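Local coordinates for protein YgiW (Escherichia coli, PDB 1NNX), which is of unknown function but belongs to a bacterial OB-fold family and is probably a soluble protein of the periplasm, at residues Tyr55-Lys58 / Thr63-Val66; Glu89-Lys92 / Val97-Asp100. One frame throughout, in Å; residues are numbered along the deposited sequence.

Contact 1. Residues Tyr55-Lys58 / Thr63-Val66; sequences YVFK and TINV. With SO4 (sulfate ion), chain B.
Phe57 and Val66 meet on the inward face of a two-stranded antiparallel hairpin, where the Phe57 CB sits 3.6 Å from Val66 CG1. The Phe57 ring then leads away from the partner strand, because its CG stands anti to the backbone N (chi1 -180°); its CD2 meets Ile64 CG2 at 4.1 Å, the two side chains crossing at a slant. Beyond the hairpin this ring reaches Leu42, Ile46 and Ile86, so the face belongs to the hydrophobic core. On the same face Tyr55 touches Val66 CG2 through CB at 3.9 Å, and Val66 O lies in the ring plane at its edge; the ring meets Trp73 edge-to-face. The other face carries Val56, Asn65, Lys58 and Thr63. There the extended Lys58 chain lays CG against Thr63 CG2 at 3.5 Å, which puts methyl and methylenes together and carries the ammonium group away. Thr63 OG1, set between the backbone N and the carbonyl carbon (chi1 63°), donates a hydrogen bond to sulfate O1 at 3.0 Å, while Thr63 N donates to O3 at 168°. Four backbone bonds, such as Phe57 N to Ile64 O at 2.8 Å, fix the register. The chemistry thus divides by face: apolar inside, mixed outside, with an anion held at the Thr63 end.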
loop_
_atom_site.group_PDB
_atom_site.type_symbol
_atom_site.label_atom_id
_atom_site.label_comp_id
_atom_site.label_asym_id
_atom_site.label_seq_id
_atom_site.Cartn_x
_atom_site.Cartn_y
_atom_site.Cartn_z
ATOM N N TYR A 55 -3.455 4.520 -7.335
ATOM C CA TYR A 55 -3.609 3.201 -7.932
ATOM C C TYR A 55 -4.471 2.289 -7.137
ATOM O O TYR A 55 -4.636 2.515 -5.954
ATOM C CB TYR A 55 -2.230 2.538 -8.096
ATOM C CG TYR A 55 -1.198 3.308 -8.917
ATOM C CD1 TYR A 55 -0.975 2.975 -10.258
ATOM C CD2 TYR A 55 -0.503 4.363 -8.351
ATOM C CE1 TYR A 55 -0.032 3.708 -11.043
ATOM C CE2 TYR A 55 0.444 5.108 -9.112
ATOM C CZ TYR A 55 0.659 4.767 -10.449
ATOM O OH TYR A 55 1.552 5.525 -11.199
ATOM N N VAL A 56 -5.004 1.263 -7.789
ATOM C CA VAL A 56 -5.786 0.253 -7.053
ATOM C C VAL A 56 -4.898 -0.976 -6.801
ATOM O O VAL A 56 -4.281 -1.514 -7.723
ATOM C CB VAL A 56 -7.014 -0.211 -7.846
ATOM C CG1 VAL A 56 -7.848 -1.261 -7.024
ATOM C CG2 VAL A 56 -7.964 1.046 -8.083
ATOM N N PHE A 57 -4.806 -1.365 -5.534
ATOM C CA PHE A 57 -4.003 -2.516 -5.111
ATOM C C PHE A 57 -4.973 -3.616 -4.658
ATOM O O PHE A 57 -5.864 -3.370 -3.879
ATOM C CB PHE A 57 -3.118 -2.058 -3.961
ATOM C CG PHE A 57 -2.236 -3.141 -3.442
ATOM C CD1 PHE A 57 -1.023 -3.454 -4.020
ATOM C CD2 PHE A 57 -2.639 -3.835 -2.307
ATOM C CE1 PHE A 57 -0.187 -4.451 -3.441
ATOM C CE2 PHE A 57 -1.805 -4.816 -1.748
ATOM C CZ PHE A 57 -0.590 -5.094 -2.331
ATOM N N LYS A 58 -4.739 -4.829 -5.137
ATOM C CA LYS A 58 -5.617 -5.969 -4.811
ATOM C C LYS A 58 -4.842 -7.155 -4.278
ATOM O O LYS A 58 -3.774 -7.479 -4.733
ATOM C CB LYS A 58 -6.370 -6.349 -6.082
ATOM C CG LYS A 58 -7.364 -7.496 -5.984
ATOM C CD LYS A 58 -7.879 -7.785 -7.374
ATOM C CE LYS A 58 -8.962 -8.834 -7.420
ATOM N NZ LYS A 58 -9.561 -8.879 -8.786
ATOM N N THR A 63 -9.551 -4.869 -2.088
ATOM C CA THR A 63 -8.754 -3.844 -2.816
ATOM C C THR A 63 -8.708 -2.574 -1.999
ATOM O O THR A 63 -9.573 -2.299 -1.121
ATOM C CB THR A 63 -9.347 -3.487 -4.199
ATOM O OG1 THR A 63 -10.659 -2.890 -4.029
ATOM C CG2 THR A 63 -9.395 -4.722 -5.113
ATOM N N ILE A 64 -7.665 -1.771 -2.239
ATOM C CA ILE A 64 -7.508 -0.528 -1.517
ATOM C C ILE A 64 -6.744 0.399 -2.438
ATOM O O ILE A 64 -5.908 -0.057 -3.276
ATOM C CB ILE A 64 -6.730 -0.733 -0.191
ATOM C CG1 ILE A 64 -6.791 0.549 0.651
ATOM C CG2 ILE A 64 -5.253 -1.202 -0.452
ATOM C CD1 ILE A 64 -6.207 0.324 2.082
ATOM N N ASN A 65 -6.986 1.691 -2.281
ATOM C CA ASN A 65 -6.253 2.644 -3.121
ATOM C C ASN A 65 -4.895 2.934 -2.474
ATOM O O ASN A 65 -4.803 2.998 -1.253
ATOM C CB ASN A 65 -7.047 3.965 -3.256
ATOM C CG ASN A 65 -8.335 3.778 -4.010
ATOM O OD1 ASN A 65 -8.472 2.856 -4.835
ATOM N ND2 ASN A 65 -9.298 4.691 -3.761
ATOM N N VAL A 66 -3.869 3.083 -3.299
ATOM C CA VAL A 66 -2.521 3.349 -2.811
ATOM C C VAL A 66 -1.922 4.551 -3.570
ATOM O O VAL A 66 -2.154 4.749 -4.781
ATOM C CB VAL A 66 -1.598 2.116 -2.932
ATOM C CG1 VAL A 66 -2.221 0.919 -2.110
ATOM C CG2 VAL A 66 -1.401 1.657 -4.370
HETATM S S SO4 B . -13.268 -4.484 -1.928
HETATM O O1 SO4 B . -12.778 -4.817 -3.275
HETATM O O2 SO4 B . -14.302 -5.484 -1.579
HETATM O O3 SO4 B . -12.219 -4.497 -0.897
HETATM O O4 SO4 B . -13.837 -3.104 -2.008
#

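Contact 2. Residues Glu89-Lys92 / Val97-Asp100; sequences EVDK and VEID
Backbone hydrogen bonds join Glu89 with Asp100 and Asp91 with Glu98, two in each pair. The straightest runs from Asp91 N to Glu98 O, 2.8 Å at 172°, whereas Glu98 N to Asp91 O bends to 144°. CA-H...O contacts run beside them, Ile99 CA lying 3.4 Å from Glu89 O. Apolar contacts occupy the face of Val90, Val97 and Ile99: the two branches of Val90 part, CG1 meeting Val97 CG2 at 3.9 Å and CG2 meeting Ile99 CD1 at 3.8 Å. Ile99 also touches Val40 and Leu42, so this face of the antiparallel hairpin between strands 84-93 and 96-106 turns into the core of the OB fold. Acidic groups gather on the other face. Asp91 and Glu98 lie side by side and point the same way, with Asp91 OD2 2.8 Å from Glu98 OE1. Both Glu98 and Asp100 are modelled in two conformers, however, so the close oxygen approaches in this cluster are doubtful. Glu89 bends at chi2 (88°), which brings OE1 over to Asp100 CB at 3.7 Å. Lys92 is turned away from this cluster: its NZ is hydrogen-bonded to Leu34 O, and its backbone N to the carboxylate of Asp36.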
loop_
_atom_site.group_PDB
_atom_site.type_symbol
_atom_site.label_atom_id
_atom_site.label_comp_id
_atom_site.label_asym_id
_atom_site.label_seq_id
_atom_site.Cartn_x
_atom_site.Cartn_y
_atom_site.Cartn_z
ATOM N N GLU A 89 2.241 3.852 5.018
ATOM C CA GLU A 89 1.306 4.152 6.121
ATOM C C GLU A 89 -0.119 4.153 5.728
ATOM O O GLU A 89 -0.479 4.649 4.663
ATOM C CB GLU A 89 1.558 5.544 6.693
ATOM C CG GLU A 89 2.976 5.782 7.171
ATOM C CD GLU A 89 3.896 6.289 6.117
ATOM O OE1 GLU A 89 3.446 6.547 4.981
ATOM O OE2 GLU A 89 5.084 6.436 6.447
ATOM N N VAL A 90 -0.944 3.588 6.606
ATOM C CA VAL A 90 -2.396 3.652 6.401
ATOM C C VAL A 90 -2.749 5.140 6.620
ATOM O O VAL A 90 -2.342 5.735 7.617
ATOM C CB VAL A 90 -3.147 2.761 7.469
ATOM C CG1 VAL A 90 -4.689 3.090 7.455
ATOM C CG2 VAL A 90 -2.995 1.316 7.101
ATOM N N ASP A 91 -3.429 5.760 5.655
ATOM C CA ASP A 91 -3.860 7.175 5.717
ATOM C C ASP A 91 -5.371 7.072 5.702
ATOM O O ASP A 91 -5.983 6.823 4.662
ATOM C CB ASP A 91 -3.413 7.897 4.430
ATOM C CG ASP A 91 -3.426 9.392 4.554
ATOM O OD1 ASP A 91 -3.822 9.888 5.622
ATOM O OD2 ASP A 91 -3.019 10.069 3.578
ATOM N N LYS A 92 -5.979 7.329 6.849
ATOM C CA LYS A 92 -7.415 7.165 6.973
ATOM C C LYS A 92 -8.010 8.434 7.429
ATOM O O LYS A 92 -7.578 9.017 8.412
ATOM C CB LYS A 92 -7.717 6.086 8.008
ATOM C CG LYS A 92 -9.183 5.667 8.090
ATOM C CD LYS A 92 -9.433 4.834 9.343
ATOM C CE LYS A 92 -9.599 3.363 9.030
ATOM N NZ LYS A 92 -9.814 2.552 10.310
ATOM N N VAL A 97 -9.687 5.628 2.840
ATOM C CA VAL A 97 -8.544 4.964 3.453
ATOM C C VAL A 97 -7.647 4.700 2.252
ATOM O O VAL A 97 -8.123 4.450 1.096
ATOM C CB VAL A 97 -8.918 3.684 4.232
ATOM C CG1 VAL A 97 -9.487 2.615 3.306
ATOM C CG2 VAL A 97 -7.666 3.138 4.947
ATOM N N GLU A 98 -6.348 4.893 2.424
ATOM C CA GLU A 98 -5.435 4.647 1.314
ATOM C C GLU A 98 -4.111 4.284 2.013
ATOM O O GLU A 98 -3.928 4.423 3.221
ATOM C CB GLU A 98 -4.992 5.943 0.570
ATOM C CG GLU A 98 -3.993 6.968 1.320
ATOM C CD GLU A 98 -3.816 8.283 0.542
ATOM O OE1 GLU A 98 -3.003 9.131 0.968
ATOM O OE2 GLU A 98 -4.500 8.460 -0.497
ATOM N N ILE A 99 -3.207 3.742 1.252
ATOM C CA ILE A 99 -1.859 3.502 1.758
ATOM C C ILE A 99 -0.911 4.515 1.104
ATOM O O ILE A 99 -0.917 4.636 -0.140
ATOM C CB ILE A 99 -1.319 2.098 1.375
ATOM C CG1 ILE A 99 -2.284 0.996 1.823
ATOM C CG2 ILE A 99 0.098 1.895 2.029
ATOM C CD1 ILE A 99 -2.533 1.073 3.332
ATOM N N ASP A 100 -0.121 5.237 1.897
ATOM C CA ASP A 100 0.883 6.184 1.294
ATOM C C ASP A 100 2.114 5.328 1.184
ATOM O O ASP A 100 2.726 5.014 2.198
ATOM C CB ASP A 100 0.950 7.305 2.349
ATOM C CG ASP A 100 -0.371 8.131 2.442
ATOM O OD1 ASP A 100 -1.118 8.215 1.443
ATOM O OD2 ASP A 100 -0.597 8.698 3.524
#

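How the contacts relate
Contact 1 and contact 2 are successive hairpins along the chain, and they become neighbours in one sheet where strand 62-67 runs parallel to strand 96-106. Their centres lie 10 Å apart. The seam is both polar and apolar: Ile99 N approaches Asn65 O at 3.1 Å, a probable hydrogen bond, and Val66 CG1 packs on Ile99 CB at 3.8 Å. Ile64 CD1 and Ile99 CD1 meet at 4.0 Å, so the inward faces of the two hairpins continue into one another. The sulfate, probably from the crystallisation liquor, binds at the Thr63 end of contact 1 and is also held by Lys32 NZ.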